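Local coordinates for 4-alpha-glucanotransferase (PDB 5B68), which is an amylomaltase-family glucanotransferase built on a TIM-barrel-type domain with an N-terminal beta-sandwich domain, at residues R188-D200 and F242-P254. Sequence-based numbering, arbitrary orientation.
Sequences RSTLSWGMGDFND and FINPIYIRVEDIP
Arg-249 drives its guanidinium into the start of helix 198-209 and grips Asp-197 side-on: NE (2.8 Å) and NH2 (3.2 Å) both reach OD2, in the guanidinium plane, while the carboxylate stands nearly perpendicular to it, at 83°. With CG anti to the backbone N (chi1 175°), the chain bends at chi3 and turns NE and NH2 to Asp-197. NH2 also forms a salt bridge to Asp-200 OD1, so two acidic groups hold the buried cation. CB of Asn-199 sits 3.4 Å above the centre of one guanidinium face; CB of Leu-191 lies over the other. Tyr-247 O accepts from Phe-198 N, and Tyr-247 CB lies over the face of the Phe-198 ring, 3.6 Å from the centroid.

The side of exposed Leu-191 and partly exposed Asn-199, Glu-251 and Asp-252 is looser and wetter. One water joins Ser-189 OG to Arg-249 NH1; Asn-199 ND2 donates to the syn lone pair of Asp-252 OD2 (2.8 Å), nearly straight at 169°. The buried Trp-193 indole reaches out, NE1 in the ring plane, to the syn lone pair of Glu-251 OE2. Asp-197 and Asp-200 form a capping box that the arginine clamps to the long loop after strand 215-218 of the TIM-barrel domain.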
# COMPACT_ATOMS: atom_id res chain seq x y z
N ARG A 188 1.58 -11.11 19.88
CA ARG A 188 0.49 -11.53 20.72
C ARG A 188 0.62 -10.97 22.13
O ARG A 188 1.70 -10.75 22.62
CB ARG A 188 0.47 -13.06 20.79
CG ARG A 188 -0.06 -13.77 19.56
CD ARG A 188 1.00 -13.99 18.51
NE ARG A 188 2.07 -14.86 18.96
CZ ARG A 188 2.05 -16.18 18.92
NH1 ARG A 188 1.00 -16.83 18.46
NH2 ARG A 188 3.09 -16.86 19.36
N SER A 189 -0.53 -10.73 22.73
CA SER A 189 -0.67 -10.48 24.15
C SER A 189 -1.16 -11.76 24.80
O SER A 189 -1.37 -12.74 24.14
CB SER A 189 -1.66 -9.35 24.41
OG SER A 189 -2.97 -9.73 24.10
N THR A 190 -1.34 -11.74 26.10
CA THR A 190 -1.88 -12.91 26.79
C THR A 190 -3.28 -13.24 26.28
O THR A 190 -3.64 -14.39 26.20
CB THR A 190 -1.93 -12.71 28.30
OG1 THR A 190 -2.72 -11.58 28.59
CG2 THR A 190 -0.56 -12.47 28.82
N LEU A 191 -4.06 -12.21 26.00
CA LEU A 191 -5.43 -12.38 25.53
C LEU A 191 -5.68 -12.56 24.01
O LEU A 191 -6.76 -12.91 23.64
CB LEU A 191 -6.30 -11.26 26.09
CG LEU A 191 -6.27 -11.07 27.60
CD1 LEU A 191 -6.97 -9.80 28.03
CD2 LEU A 191 -6.86 -12.26 28.33
N SER A 192 -4.70 -12.33 23.15
CA SER A 192 -4.89 -12.53 21.72
C SER A 192 -5.42 -13.95 21.43
O SER A 192 -5.00 -14.93 22.07
CB SER A 192 -3.60 -12.36 20.95
OG SER A 192 -2.93 -11.15 21.32
N TRP A 193 -6.23 -14.07 20.38
CA TRP A 193 -6.60 -15.40 19.86
C TRP A 193 -5.58 -15.98 18.95
O TRP A 193 -5.80 -16.16 17.73
CB TRP A 193 -8.00 -15.35 19.20
CG TRP A 193 -9.13 -15.15 20.13
CD1 TRP A 193 -9.13 -14.51 21.36
CD2 TRP A 193 -10.48 -15.58 19.92
NE1 TRP A 193 -10.38 -14.51 21.88
CE2 TRP A 193 -11.23 -15.16 21.02
CE3 TRP A 193 -11.14 -16.24 18.87
CZ2 TRP A 193 -12.60 -15.39 21.13
CZ3 TRP A 193 -12.53 -16.47 19.00
CH2 TRP A 193 -13.21 -16.03 20.12
N GLY A 194 -4.37 -16.22 19.47
CA GLY A 194 -3.37 -16.84 18.63
C GLY A 194 -2.66 -15.89 17.69
O GLY A 194 -1.67 -16.24 17.09
N MET A 195 -3.21 -14.71 17.48
CA MET A 195 -2.60 -13.79 16.54
C MET A 195 -2.98 -12.38 16.95
O MET A 195 -3.98 -12.19 17.60
CB MET A 195 -3.04 -14.12 15.11
CG MET A 195 -4.26 -13.38 14.61
SD MET A 195 -4.82 -13.77 12.94
CE MET A 195 -4.24 -12.41 11.96
N GLY A 196 -2.17 -11.41 16.59
CA GLY A 196 -2.45 -10.05 17.09
C GLY A 196 -3.72 -9.47 16.48
O GLY A 196 -4.07 -9.82 15.31
N ASP A 197 -4.34 -8.59 17.21
CA ASP A 197 -5.63 -8.00 16.86
C ASP A 197 -5.59 -6.50 17.11
O ASP A 197 -4.51 -5.95 17.44
CB ASP A 197 -6.76 -8.76 17.61
CG ASP A 197 -6.66 -8.66 19.14
OD1 ASP A 197 -6.27 -7.60 19.67
OD2 ASP A 197 -7.00 -9.65 19.84
N PHE A 198 -6.71 -5.81 16.92
CA PHE A 198 -6.69 -4.31 17.05
C PHE A 198 -6.38 -3.88 18.48
O PHE A 198 -5.86 -2.79 18.72
CB PHE A 198 -8.06 -3.64 16.63
CG PHE A 198 -8.45 -3.92 15.19
CD1 PHE A 198 -7.64 -3.52 14.15
CD2 PHE A 198 -9.68 -4.48 14.89
CE1 PHE A 198 -8.03 -3.71 12.83
CE2 PHE A 198 -10.08 -4.66 13.58
CZ PHE A 198 -9.22 -4.32 12.54
N ASN A 199 -6.78 -4.69 19.47
CA ASN A 199 -6.42 -4.37 20.83
C ASN A 199 -4.94 -4.41 21.02
O ASN A 199 -4.35 -3.47 21.56
CB ASN A 199 -7.12 -5.35 21.80
CG ASN A 199 -6.90 -4.98 23.26
OD1 ASN A 199 -5.79 -5.03 23.75
ND2 ASN A 199 -7.97 -4.60 23.94
N ASP A 200 -4.35 -5.49 20.54
CA ASP A 200 -2.91 -5.61 20.54
C ASP A 200 -2.18 -4.46 19.86
O ASP A 200 -1.11 -4.06 20.31
CB ASP A 200 -2.42 -6.93 19.94
CG ASP A 200 -2.99 -8.16 20.66
OD1 ASP A 200 -2.93 -8.18 21.87
OD2 ASP A 200 -3.46 -9.12 19.98
N PHE A 242 -11.35 -1.68 2.28
CA PHE A 242 -11.90 -2.23 3.49
C PHE A 242 -10.92 -3.07 4.29
O PHE A 242 -9.88 -3.42 3.81
CB PHE A 242 -13.21 -2.94 3.19
CG PHE A 242 -14.19 -2.03 2.55
CD1 PHE A 242 -14.87 -1.12 3.30
CD2 PHE A 242 -14.34 -2.03 1.19
CE1 PHE A 242 -15.74 -0.26 2.71
CE2 PHE A 242 -15.21 -1.17 0.59
CZ PHE A 242 -15.91 -0.28 1.35
N ILE A 243 -11.29 -3.34 5.54
CA ILE A 243 -10.34 -3.84 6.55
C ILE A 243 -10.62 -5.30 6.90
O ILE A 243 -11.79 -5.71 6.93
CB ILE A 243 -10.49 -3.02 7.83
CG1 ILE A 243 -10.34 -1.50 7.56
CG2 ILE A 243 -9.54 -3.47 8.94
CD1 ILE A 243 -9.03 -1.08 6.99
N ASN A 244 -9.56 -6.05 7.21
CA ASN A 244 -9.69 -7.50 7.47
C ASN A 244 -10.34 -7.68 8.87
O ASN A 244 -9.75 -7.35 9.87
CB ASN A 244 -8.32 -8.18 7.42
CG ASN A 244 -8.41 -9.66 7.34
OD1 ASN A 244 -9.40 -10.23 7.78
ND2 ASN A 244 -7.41 -10.31 6.77
N PRO A 245 -11.58 -8.21 8.93
CA PRO A 245 -12.18 -8.48 10.21
C PRO A 245 -11.52 -9.55 11.09
O PRO A 245 -11.88 -9.62 12.24
CB PRO A 245 -13.66 -8.88 9.85
CG PRO A 245 -13.80 -8.47 8.40
CD PRO A 245 -12.43 -8.69 7.82
N ILE A 246 -10.52 -10.27 10.59
CA ILE A 246 -9.74 -11.20 11.41
C ILE A 246 -9.09 -10.57 12.62
O ILE A 246 -8.79 -11.28 13.61
CB ILE A 246 -8.73 -11.94 10.61
CG1 ILE A 246 -8.45 -13.32 11.26
CG2 ILE A 246 -7.45 -11.16 10.31
CD1 ILE A 246 -7.48 -14.12 10.43
N TYR A 247 -8.90 -9.26 12.53
CA TYR A 247 -8.26 -8.48 13.57
C TYR A 247 -9.18 -7.98 14.69
O TYR A 247 -8.72 -7.44 15.65
CB TYR A 247 -7.51 -7.30 12.96
CG TYR A 247 -6.33 -7.65 12.08
CD1 TYR A 247 -5.19 -8.23 12.60
CD2 TYR A 247 -6.36 -7.38 10.73
CE1 TYR A 247 -4.12 -8.54 11.80
CE2 TYR A 247 -5.30 -7.69 9.93
CZ TYR A 247 -4.18 -8.27 10.47
OH TYR A 247 -3.14 -8.55 9.66
N ILE A 248 -10.49 -8.15 14.54
CA ILE A 248 -11.39 -7.76 15.56
C ILE A 248 -11.13 -8.56 16.84
O ILE A 248 -10.98 -9.82 16.78
CB ILE A 248 -12.83 -8.02 15.12
CG1 ILE A 248 -13.23 -7.08 13.95
CG2 ILE A 248 -13.76 -7.80 16.28
CD1 ILE A 248 -14.57 -7.47 13.34
N ARG A 249 -11.08 -7.88 17.98
CA ARG A 249 -11.09 -8.57 19.25
C ARG A 249 -12.52 -8.59 19.71
O ARG A 249 -13.07 -7.58 20.07
CB ARG A 249 -10.27 -7.87 20.32
CG ARG A 249 -10.44 -8.57 21.66
CD ARG A 249 -9.37 -8.24 22.68
NE ARG A 249 -8.04 -8.69 22.31
CZ ARG A 249 -7.01 -8.59 23.13
NH1 ARG A 249 -7.20 -8.10 24.33
NH2 ARG A 249 -5.81 -8.97 22.75
N VAL A 250 -13.09 -9.76 19.71
CA VAL A 250 -14.55 -9.83 19.87
C VAL A 250 -15.00 -9.42 21.22
O VAL A 250 -16.09 -8.83 21.41
CB VAL A 250 -15.10 -11.24 19.45
CG1 VAL A 250 -14.70 -11.61 18.02
CG2 VAL A 250 -14.69 -12.33 20.45
N GLU A 251 -14.17 -9.74 22.23
CA GLU A 251 -14.46 -9.35 23.62
C GLU A 251 -14.51 -7.84 23.86
O GLU A 251 -15.13 -7.41 24.82
CB GLU A 251 -13.50 -10.03 24.63
CG GLU A 251 -13.48 -11.56 24.59
CD GLU A 251 -12.44 -12.15 23.68
OE1 GLU A 251 -11.90 -11.44 22.73
OE2 GLU A 251 -12.14 -13.35 23.88
N ASP A 252 -13.90 -7.04 22.98
CA ASP A 252 -14.00 -5.57 23.11
C ASP A 252 -15.25 -4.95 22.49
O ASP A 252 -15.51 -3.74 22.66
CB ASP A 252 -12.76 -4.92 22.41
CG ASP A 252 -11.46 -5.16 23.15
OD1 ASP A 252 -11.47 -5.70 24.29
OD2 ASP A 252 -10.40 -4.85 22.59
N ILE A 253 -16.07 -5.75 21.81
CA ILE A 253 -17.26 -5.18 21.21
C ILE A 253 -18.27 -4.87 22.36
O ILE A 253 -18.58 -5.78 23.13
CB ILE A 253 -17.89 -6.12 20.17
CG1 ILE A 253 -16.92 -6.56 19.04
CG2 ILE A 253 -19.14 -5.45 19.58
CD1 ILE A 253 -17.33 -7.82 18.29
N PRO A 254 -18.80 -3.65 22.48
CA PRO A 254 -19.70 -3.40 23.61
C PRO A 254 -20.87 -4.41 23.71
O PRO A 254 -21.20 -4.82 24.82
CB PRO A 254 -20.23 -2.00 23.34
CG PRO A 254 -19.06 -1.32 22.70
CD PRO A 254 -18.46 -2.37 21.80
O HOH W 1 -4.75 -7.71 25.84
O HOH W 2 -9.30 -11.62 23.81